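Local atomic coordinates of putative 2OG-Fe(II) oxygenase family protein (PDB entry 3OOX), a protein that probably uses iron(II), 2-oxoglutarate and oxygen to make ethylene and, in a second reaction, to oxidise L-arginine to guanidine and glutamate semialdehyde. Residues 170-175 and 266-271; 99-104 and 133-138. All coordinates share one frame; numbering follows the deposited sequence.

Interaction 1 (170-175 and 266-271); sequences VLRLLH and PFFLHF
Val170 and Leu171 pair with Phe268 and Phe267 as neighbouring antiparallel strands in the larger sheet of a double-stranded beta-helix, the jelly-roll core of 2-oxoglutarate oxygenases. Backbone bonds form the ladder. Val170 and Phe268 are a hydrogen-bonded pair, with Val170 N to Phe268 O at 3.0 Å and Phe268 N to Val170 O at 2.8 Å. Two residues on, Arg172 N donates to Pro266 O at 3.0 Å, nearly straight at 172°; Leu171 and Phe267 form the non-hydrogen-bonded pair between.

Apolar packing occupies the face covered by helix 127-152. There Leu171 CB lies 4.1 Å from Phe267 CD1, and the Phe267 ring goes on to meet Tyr135 edge-to-face.

Cationic and aromatic groups meet on the other face. Arg172 runs out beside Phe268 and bends at CG-CD (chi3 -72°), which lays its guanidinium against the ring's far end: Phe268 CE2 sits over the centre of the guanidinium, while NH1 is 3.6 Å from Phe268 CZ. The planes are 58° apart, so this is an oblique contact rather than a flat stack. Arg172 NE hydrogen-bonds to His100 NE2 on the next strand, a second restraint on the guanidinium.

Phe268 O is gripped twice, from opposite faces of its carbonyl plane: besides Val170 N it accepts His270 ND1 at 3.0 Å, with the oxygen lying in the imidazole plane.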
# COMPACT_ATOMS: atom_id res chain seq x y z
N VAL A 170 -6.85 -3.58 0.17
CA VAL A 170 -7.12 -3.28 -1.25
C VAL A 170 -5.84 -3.46 -2.04
O VAL A 170 -4.81 -2.89 -1.70
CB VAL A 170 -7.67 -1.89 -1.42
CG1 VAL A 170 -7.78 -1.52 -2.91
CG2 VAL A 170 -9.05 -1.73 -0.76
N LEU A 171 -5.94 -4.24 -3.12
CA LEU A 171 -4.91 -4.30 -4.15
C LEU A 171 -5.30 -3.32 -5.23
O LEU A 171 -6.41 -3.41 -5.80
CB LEU A 171 -4.81 -5.69 -4.77
CG LEU A 171 -3.78 -5.88 -5.88
CD1 LEU A 171 -2.36 -5.55 -5.38
CD2 LEU A 171 -3.83 -7.32 -6.44
N ARG A 172 -4.43 -2.33 -5.49
CA ARG A 172 -4.67 -1.33 -6.50
C ARG A 172 -3.77 -1.67 -7.68
O ARG A 172 -2.58 -1.90 -7.53
CB ARG A 172 -4.27 0.04 -5.98
CG ARG A 172 -4.27 1.18 -7.05
CD ARG A 172 -3.84 2.50 -6.42
NE ARG A 172 -4.87 3.05 -5.56
CZ ARG A 172 -4.68 4.08 -4.75
NH1 ARG A 172 -3.50 4.69 -4.68
NH2 ARG A 172 -5.69 4.49 -4.01
N LEU A 173 -4.36 -1.65 -8.87
CA LEU A 173 -3.62 -1.72 -10.13
C LEU A 173 -3.70 -0.31 -10.75
O LEU A 173 -4.79 0.25 -10.90
CB LEU A 173 -4.25 -2.75 -11.07
CG LEU A 173 -4.64 -4.10 -10.44
CD1 LEU A 173 -5.37 -4.97 -11.49
CD2 LEU A 173 -3.43 -4.83 -9.85
N LEU A 174 -2.55 0.27 -11.06
CA LEU A 174 -2.45 1.67 -11.49
C LEU A 174 -1.65 1.74 -12.79
O LEU A 174 -0.59 1.12 -12.89
CB LEU A 174 -1.74 2.50 -10.40
CG LEU A 174 -1.44 3.98 -10.56
CD1 LEU A 174 -2.71 4.76 -10.85
CD2 LEU A 174 -0.72 4.49 -9.28
N HIS A 175 -2.15 2.49 -13.76
CA HIS A 175 -1.48 2.68 -15.03
C HIS A 175 -1.40 4.15 -15.37
O HIS A 175 -2.44 4.84 -15.41
CB HIS A 175 -2.26 1.96 -16.13
CG HIS A 175 -1.81 2.26 -17.53
ND1 HIS A 175 -2.71 2.54 -18.53
CD2 HIS A 175 -0.58 2.29 -18.12
CE1 HIS A 175 -2.06 2.75 -19.67
NE2 HIS A 175 -0.76 2.62 -19.44
N PRO A 266 0.36 -1.50 -5.83
CA PRO A 266 0.46 -1.46 -4.39
C PRO A 266 -0.67 -2.21 -3.67
O PRO A 266 -1.79 -2.20 -4.12
CB PRO A 266 0.39 0.04 -4.06
CG PRO A 266 -0.34 0.62 -5.22
CD PRO A 266 0.09 -0.18 -6.42
N PHE A 267 -0.33 -2.79 -2.51
CA PHE A 267 -1.29 -3.48 -1.67
C PHE A 267 -1.41 -2.71 -0.37
O PHE A 267 -0.41 -2.59 0.37
CB PHE A 267 -0.84 -4.92 -1.41
CG PHE A 267 -1.81 -5.70 -0.57
CD1 PHE A 267 -2.94 -6.26 -1.14
CD2 PHE A 267 -1.62 -5.83 0.78
CE1 PHE A 267 -3.86 -6.93 -0.42
CE2 PHE A 267 -2.57 -6.53 1.52
CZ PHE A 267 -3.66 -7.12 0.89
N PHE A 268 -2.60 -2.20 -0.10
CA PHE A 268 -2.92 -1.42 1.10
C PHE A 268 -3.54 -2.36 2.13
O PHE A 268 -4.76 -2.67 2.09
CB PHE A 268 -3.87 -0.28 0.74
CG PHE A 268 -3.30 0.68 -0.27
CD1 PHE A 268 -2.50 1.73 0.15
CD2 PHE A 268 -3.56 0.54 -1.62
CE1 PHE A 268 -2.00 2.64 -0.77
CE2 PHE A 268 -3.01 1.43 -2.54
CZ PHE A 268 -2.21 2.46 -2.10
N LEU A 269 -2.68 -2.79 3.08
CA LEU A 269 -3.09 -3.72 4.10
C LEU A 269 -3.75 -2.96 5.23
O LEU A 269 -3.21 -1.96 5.73
CB LEU A 269 -1.89 -4.51 4.62
CG LEU A 269 -2.16 -5.80 5.40
CD1 LEU A 269 -0.92 -6.74 5.30
CD2 LEU A 269 -2.54 -5.52 6.86
N HIS A 270 -4.97 -3.38 5.58
CA HIS A 270 -5.80 -2.76 6.61
C HIS A 270 -6.10 -3.76 7.72
O HIS A 270 -6.13 -4.98 7.50
CB HIS A 270 -7.17 -2.40 6.06
CG HIS A 270 -7.21 -1.20 5.17
ND1 HIS A 270 -6.54 -1.08 3.96
CD2 HIS A 270 -7.93 -0.05 5.30
CE1 HIS A 270 -6.86 0.08 3.40
NE2 HIS A 270 -7.69 0.72 4.19
N PHE A 271 -6.33 -3.22 8.92
CA PHE A 271 -6.85 -4.01 10.01
C PHE A 271 -8.31 -4.48 9.66
O PHE A 271 -9.02 -3.93 8.83
CB PHE A 271 -6.95 -3.18 11.29
CG PHE A 271 -5.64 -2.84 11.93
CD1 PHE A 271 -4.70 -3.81 12.20
CD2 PHE A 271 -5.37 -1.54 12.36
CE1 PHE A 271 -3.50 -3.50 12.80
CE2 PHE A 271 -4.18 -1.24 13.02
CZ PHE A 271 -3.23 -2.22 13.21

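Interaction 2 (99-104 and 133-138); sequences WHMGRD and WLYNSL
Tyr135 reaches from helix 127-152 to the end of strand 97-101, meeting selenomethionine Met101 at the root of its ring and Arg103 at its hydroxyl end, where the helix packs on the outside of the large jelly-roll sheet. Its CG stands anti to the backbone N (chi1 -179°), which carries the ring away from the helix and across to the strand. Met101 makes an oblique Met-aromatic contact: SE is 4.8 Å from the ring centroid and 54° off its normal, and the extended side chain brings CE to 3.7 Å from Tyr135 CG. The ring's edge faces the strand backbone, with Met101 O near the ring plane and 3.6 Å from Tyr135 CE2.

Arg103 crosses the tyrosine at about a right angle. Its guanidinium is turned 82° from the ring plane, and Tyr135 OH rests over one guanidinium face, toward the rim, without bonding to it. The polar atoms find their partners outside the two segments: Arg103 NE bonds to Gly167 O, NH2 forms a salt bridge with Asp139, and the tyrosine hydroxyl bonds to Ser169 O. An alanine at Tyr135 removes the ring and hydroxyl, and would probably open a gap beside Met101 CE and leave Ser169 O without this partner. Arg103 CB lies 3.4 Å from Tyr135 OH.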
# COMPACT_ATOMS: atom_id res chain seq x y z
N TRP A 99 -7.61 0.12 -11.12
CA TRP A 99 -8.50 -0.98 -10.78
C TRP A 99 -8.30 -1.27 -9.29
O TRP A 99 -7.17 -1.38 -8.84
CB TRP A 99 -8.15 -2.26 -11.57
CG TRP A 99 -9.12 -3.36 -11.25
CD1 TRP A 99 -9.04 -4.26 -10.22
CD2 TRP A 99 -10.33 -3.65 -11.96
NE1 TRP A 99 -10.13 -5.10 -10.24
CE2 TRP A 99 -10.94 -4.74 -11.29
CE3 TRP A 99 -10.95 -3.12 -13.10
CZ2 TRP A 99 -12.15 -5.30 -11.74
CZ3 TRP A 99 -12.17 -3.68 -13.54
CH2 TRP A 99 -12.74 -4.76 -12.86
N HIS A 100 -9.38 -1.39 -8.55
CA HIS A 100 -9.29 -1.77 -7.16
C HIS A 100 -9.99 -3.10 -6.86
O HIS A 100 -11.14 -3.29 -7.23
CB HIS A 100 -9.92 -0.70 -6.28
CG HIS A 100 -9.09 0.54 -6.21
ND1 HIS A 100 -9.59 1.79 -6.47
CD2 HIS A 100 -7.77 0.71 -5.91
CE1 HIS A 100 -8.62 2.68 -6.33
NE2 HIS A 100 -7.50 2.05 -5.99
N MSE A 101 -9.24 -3.96 -6.19
CA MSE A 101 -9.76 -5.23 -5.70
C MSE A 101 -9.73 -5.18 -4.19
O MSE A 101 -8.67 -4.95 -3.60
CB MSE A 101 -8.90 -6.40 -6.19
CG MSE A 101 -9.40 -7.77 -5.67
SE MSE A 101 -8.11 -9.16 -5.95
CE MSE A 101 -8.84 -10.40 -4.60
N GLY A 102 -10.89 -5.43 -3.58
CA GLY A 102 -11.00 -5.60 -2.14
C GLY A 102 -10.99 -7.07 -1.76
O GLY A 102 -10.78 -7.95 -2.59
N ARG A 103 -11.28 -7.35 -0.48
CA ARG A 103 -11.32 -8.73 0.00
C ARG A 103 -12.55 -9.47 -0.52
O ARG A 103 -13.63 -8.92 -0.48
CB ARG A 103 -11.36 -8.76 1.53
CG ARG A 103 -11.18 -10.19 2.06
CD ARG A 103 -10.88 -10.25 3.53
NE ARG A 103 -9.52 -9.75 3.83
CZ ARG A 103 -8.38 -10.36 3.60
NH1 ARG A 103 -8.35 -11.59 3.12
NH2 ARG A 103 -7.25 -9.73 3.90
N ASP A 104 -12.33 -10.71 -0.97
CA ASP A 104 -13.44 -11.62 -1.28
C ASP A 104 -13.83 -12.29 0.04
O ASP A 104 -13.03 -13.05 0.61
CB ASP A 104 -13.02 -12.73 -2.24
CG ASP A 104 -13.01 -12.30 -3.70
OD1 ASP A 104 -13.88 -11.52 -4.12
OD2 ASP A 104 -12.12 -12.79 -4.43
N TRP A 133 -4.45 -14.06 -6.75
CA TRP A 133 -3.22 -14.64 -6.21
C TRP A 133 -2.31 -13.54 -5.64
O TRP A 133 -1.73 -13.69 -4.57
CB TRP A 133 -2.46 -15.46 -7.25
CG TRP A 133 -1.15 -16.00 -6.72
CD1 TRP A 133 -0.96 -17.23 -6.10
CD2 TRP A 133 0.13 -15.35 -6.69
NE1 TRP A 133 0.35 -17.37 -5.72
CE2 TRP A 133 1.04 -16.23 -6.05
CE3 TRP A 133 0.60 -14.10 -7.13
CZ2 TRP A 133 2.39 -15.91 -5.86
CZ3 TRP A 133 1.94 -13.78 -6.93
CH2 TRP A 133 2.82 -14.69 -6.30
N LEU A 134 -2.20 -12.44 -6.37
CA LEU A 134 -1.31 -11.37 -5.95
C LEU A 134 -1.80 -10.69 -4.67
O LEU A 134 -1.00 -10.38 -3.76
CB LEU A 134 -1.09 -10.36 -7.08
CG LEU A 134 -0.06 -9.24 -6.80
CD1 LEU A 134 1.33 -9.76 -6.52
CD2 LEU A 134 0.00 -8.22 -7.96
N TYR A 135 -3.11 -10.47 -4.59
CA TYR A 135 -3.77 -9.92 -3.39
C TYR A 135 -3.39 -10.76 -2.15
O TYR A 135 -2.88 -10.26 -1.16
CB TYR A 135 -5.29 -9.90 -3.58
CG TYR A 135 -6.10 -9.32 -2.43
CD1 TYR A 135 -6.22 -10.00 -1.22
CD2 TYR A 135 -6.70 -8.07 -2.53
CE1 TYR A 135 -6.93 -9.51 -0.18
CE2 TYR A 135 -7.44 -7.53 -1.45
CZ TYR A 135 -7.53 -8.27 -0.27
OH TYR A 135 -8.20 -7.74 0.80
N ASN A 136 -3.60 -12.06 -2.28
CA ASN A 136 -3.37 -12.94 -1.14
C ASN A 136 -1.89 -13.14 -0.85
O ASN A 136 -1.49 -13.28 0.32
CB ASN A 136 -4.10 -14.27 -1.37
CG ASN A 136 -5.62 -14.12 -1.31
OD1 ASN A 136 -6.32 -14.50 -2.26
ND2 ASN A 136 -6.12 -13.55 -0.22
N SER A 137 -1.05 -13.13 -1.88
CA SER A 137 0.38 -13.22 -1.70
C SER A 137 0.96 -12.01 -0.96
O SER A 137 1.79 -12.14 -0.08
CB SER A 137 1.04 -13.35 -3.06
OG SER A 137 2.43 -13.38 -2.91
N LEU A 138 0.52 -10.82 -1.36
CA LEU A 138 0.99 -9.60 -0.69
C LEU A 138 0.40 -9.49 0.72
O LEU A 138 1.07 -9.00 1.63
CB LEU A 138 0.69 -8.38 -1.55
CG LEU A 138 1.56 -8.28 -2.80
CD1 LEU A 138 1.03 -7.20 -3.74
CD2 LEU A 138 3.02 -8.03 -2.47

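Overall arrangement
The two interactions share one sheet, in which strand 170-176 lies between strands 262-269 and 97-101. Interaction 1 joins two strands, its centre about 5 Å from the centre of the chain, and rests on a backbone ladder with side chains on both faces; it is nevertheless only partly buried. Interaction 2, centred about 11 Å from the chain centre, is the buried contact, tying strand 97-101 to the helix covering the sheet through side-chain packing. Their centres are about 7 Å apart and they touch directly: Leu173 N is 2.8 Å from Trp99 O, in a probable hydrogen bond between neighbouring strands, and Phe267 CE1 packs 3.5 Å from Tyr135 O.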